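Long-range contact in PDZ domain protein (PDB 4L8N), which is of unknown function but carries PDZ domains at both ends and a DUF4136 domain, and binds magnesium: residues E52-V57 with D65-L70. Residues are numbered along the deposited sequence; the frame is centred on the assembly and turned at random.
Sequences EEINGV and DEIPQL
Leu-70 meets both Ile-54 and Val-57 with one methyl. Its CD2 lies 3.9 Å from Val-57 CG1, and the two side chains cross at about a right angle. The same CD2 sits 4.3 Å from Ile-54 CB, at the root of the branch. Both arms of Ile-54 take part. Ile-54 CG2 stands anti to the backbone N and rests 3.4 Å from the carbonyl oxygen Leu-70 O. The longer arm of Ile-54 lies beside the backbone N (chi1 -53°) and reaches toward Ile-67, placing CD1 4.3 Å from Ile-67 CG1. No hydrogen bond joins the two segments; three apolar side-chain pairs carry most of the contact.

This is a hairpin laid against helix 67-71 of the N-terminal PDZ domain. Strand 50-54 leads into a type I' turn from Ile-54 to Val-57, and the helix follows after a loop. Two backbone bonds close the turn: Val-57 N to Ile-54 O at 2.8 Å and Ile-54 N to Val-57 O at 2.9 Å. They hold Ile-54 and Val-57 next to each other, with both CB atoms directed at the helix. Gly-56 takes backbone angles that favour glycine. Asn-55 approaches loosely, with ND2 4.1 Å from Leu-70 O; its OD1 accepts a hydrogen bond from Leu-80 N on strand 78-84. Glu-52 and Glu-53 form a classic beta bulge opposite Thr-82 of that strand. Outside the two segments, Ile-54 also packs on Val-79, and Ile-67 on Tyr-16 of strand 8-18.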
loop_
_atom_site.group_PDB
_atom_site.type_symbol
_atom_site.label_atom_id
_atom_site.label_comp_id
_atom_site.label_asym_id
_atom_site.label_seq_id
_atom_site.Cartn_x
_atom_site.Cartn_y
_atom_site.Cartn_z
ATOM N N GLU A 52 21.756 -19.317 -20.100
ATOM C CA GLU A 52 23.122 -19.211 -19.598
ATOM C C GLU A 52 24.114 -19.076 -20.750
ATOM O O GLU A 52 25.035 -18.262 -20.672
ATOM C CB GLU A 52 23.482 -20.420 -18.716
ATOM C CG GLU A 52 22.682 -20.507 -17.424
ATOM C CD GLU A 52 23.088 -19.586 -16.292
ATOM O OE1 GLU A 52 24.153 -18.934 -16.393
ATOM O OE2 GLU A 52 22.347 -19.540 -15.284
ATOM N N GLU A 53 23.950 -19.909 -21.794
ATOM C CA GLU A 53 24.807 -19.917 -22.978
ATOM C C GLU A 53 23.966 -20.051 -24.228
ATOM O O GLU A 53 22.894 -20.664 -24.201
ATOM C CB GLU A 53 25.864 -21.053 -22.949
ATOM C CG GLU A 53 26.612 -21.287 -21.639
ATOM C CD GLU A 53 27.552 -22.485 -21.601
ATOM O OE1 GLU A 53 27.566 -23.281 -22.572
ATOM O OE2 GLU A 53 28.277 -22.627 -20.589
ATOM N N ILE A 54 24.457 -19.471 -25.326
ATOM C CA ILE A 54 23.850 -19.567 -26.655
ATOM C C ILE A 54 24.895 -20.241 -27.549
ATOM O O ILE A 54 26.030 -19.775 -27.630
ATOM C CB ILE A 54 23.373 -18.192 -27.209
ATOM C CG1 ILE A 54 22.436 -17.469 -26.208
ATOM C CG2 ILE A 54 22.734 -18.350 -28.603
ATOM C CD1 ILE A 54 22.197 -15.950 -26.456
ATOM N N ASN A 55 24.524 -21.368 -28.167
ATOM C CA ASN A 55 25.364 -22.163 -29.078
ATOM C C ASN A 55 26.783 -22.430 -28.510
ATOM O O ASN A 55 27.754 -22.508 -29.268
ATOM C CB ASN A 55 25.449 -21.499 -30.470
ATOM C CG ASN A 55 24.160 -21.496 -31.249
ATOM O OD1 ASN A 55 23.445 -22.502 -31.329
ATOM N ND2 ASN A 55 23.870 -20.373 -31.891
ATOM N N GLY A 56 26.861 -22.583 -27.187
ATOM C CA GLY A 56 28.100 -22.847 -26.468
ATOM C C GLY A 56 28.776 -21.633 -25.866
ATOM O O GLY A 56 29.653 -21.800 -25.008
ATOM N N VAL A 57 28.403 -20.405 -26.302
ATOM C CA VAL A 57 29.027 -19.187 -25.752
ATOM C C VAL A 57 28.200 -18.622 -24.559
ATOM O O VAL A 57 27.017 -18.301 -24.728
ATOM C CB VAL A 57 29.373 -18.078 -26.804
ATOM C CG1 VAL A 57 28.249 -17.836 -27.804
ATOM C CG2 VAL A 57 29.803 -16.768 -26.138
ATOM N N ASP A 65 23.555 -5.969 -26.350
ATOM C CA ASP A 65 23.055 -5.509 -27.649
ATOM C C ASP A 65 23.112 -6.588 -28.727
ATOM O O ASP A 65 22.305 -6.531 -29.656
ATOM C CB ASP A 65 23.848 -4.280 -28.122
ATOM C CG ASP A 65 23.811 -3.115 -27.153
ATOM O OD1 ASP A 65 22.711 -2.542 -26.951
ATOM O OD2 ASP A 65 24.876 -2.787 -26.580
ATOM N N GLU A 66 24.050 -7.557 -28.620
ATOM C CA GLU A 66 24.195 -8.605 -29.634
ATOM C C GLU A 66 23.549 -9.964 -29.239
ATOM O O GLU A 66 23.707 -10.938 -29.989
ATOM C CB GLU A 66 25.663 -8.793 -30.072
ATOM C CG GLU A 66 26.702 -8.863 -28.965
ATOM C CD GLU A 66 28.146 -8.812 -29.442
ATOM O OE1 GLU A 66 28.472 -9.487 -30.447
ATOM O OE2 GLU A 66 28.959 -8.117 -28.790
ATOM N N ILE A 67 22.759 -10.012 -28.129
ATOM C CA ILE A 67 22.042 -11.225 -27.716
ATOM C C ILE A 67 20.888 -11.512 -28.711
ATOM O O ILE A 67 20.799 -12.665 -29.126
ATOM C CB ILE A 67 21.583 -11.202 -26.228
ATOM C CG1 ILE A 67 22.674 -11.836 -25.349
ATOM C CG2 ILE A 67 20.208 -11.901 -26.003
ATOM C CD1 ILE A 67 22.608 -11.488 -23.911
ATOM N N PRO A 68 20.034 -10.533 -29.148
ATOM C CA PRO A 68 18.955 -10.872 -30.101
ATOM C C PRO A 68 19.439 -11.465 -31.430
ATOM O O PRO A 68 18.772 -12.348 -31.967
ATOM C CB PRO A 68 18.249 -9.531 -30.342
ATOM C CG PRO A 68 19.204 -8.498 -29.889
ATOM C CD PRO A 68 19.948 -9.112 -28.754
ATOM N N GLN A 69 20.595 -10.994 -31.950
ATOM C CA GLN A 69 21.192 -11.475 -33.207
ATOM C C GLN A 69 21.740 -12.889 -33.035
ATOM O O GLN A 69 21.609 -13.702 -33.950
ATOM C CB GLN A 69 22.314 -10.532 -33.706
ATOM C CG GLN A 69 21.828 -9.191 -34.276
ATOM C CD GLN A 69 21.387 -8.201 -33.213
ATOM O OE1 GLN A 69 22.020 -8.042 -32.158
ATOM N NE2 GLN A 69 20.276 -7.519 -33.467
ATOM N N LEU A 70 22.357 -13.171 -31.865
ATOM C CA LEU A 70 22.939 -14.462 -31.515
ATOM C C LEU A 70 21.859 -15.515 -31.300
ATOM O O LEU A 70 22.102 -16.701 -31.527
ATOM C CB LEU A 70 23.799 -14.317 -30.257
ATOM C CG LEU A 70 25.158 -15.000 -30.303
ATOM C CD1 LEU A 70 26.107 -14.286 -31.248
ATOM C CD2 LEU A 70 25.769 -15.069 -28.925
#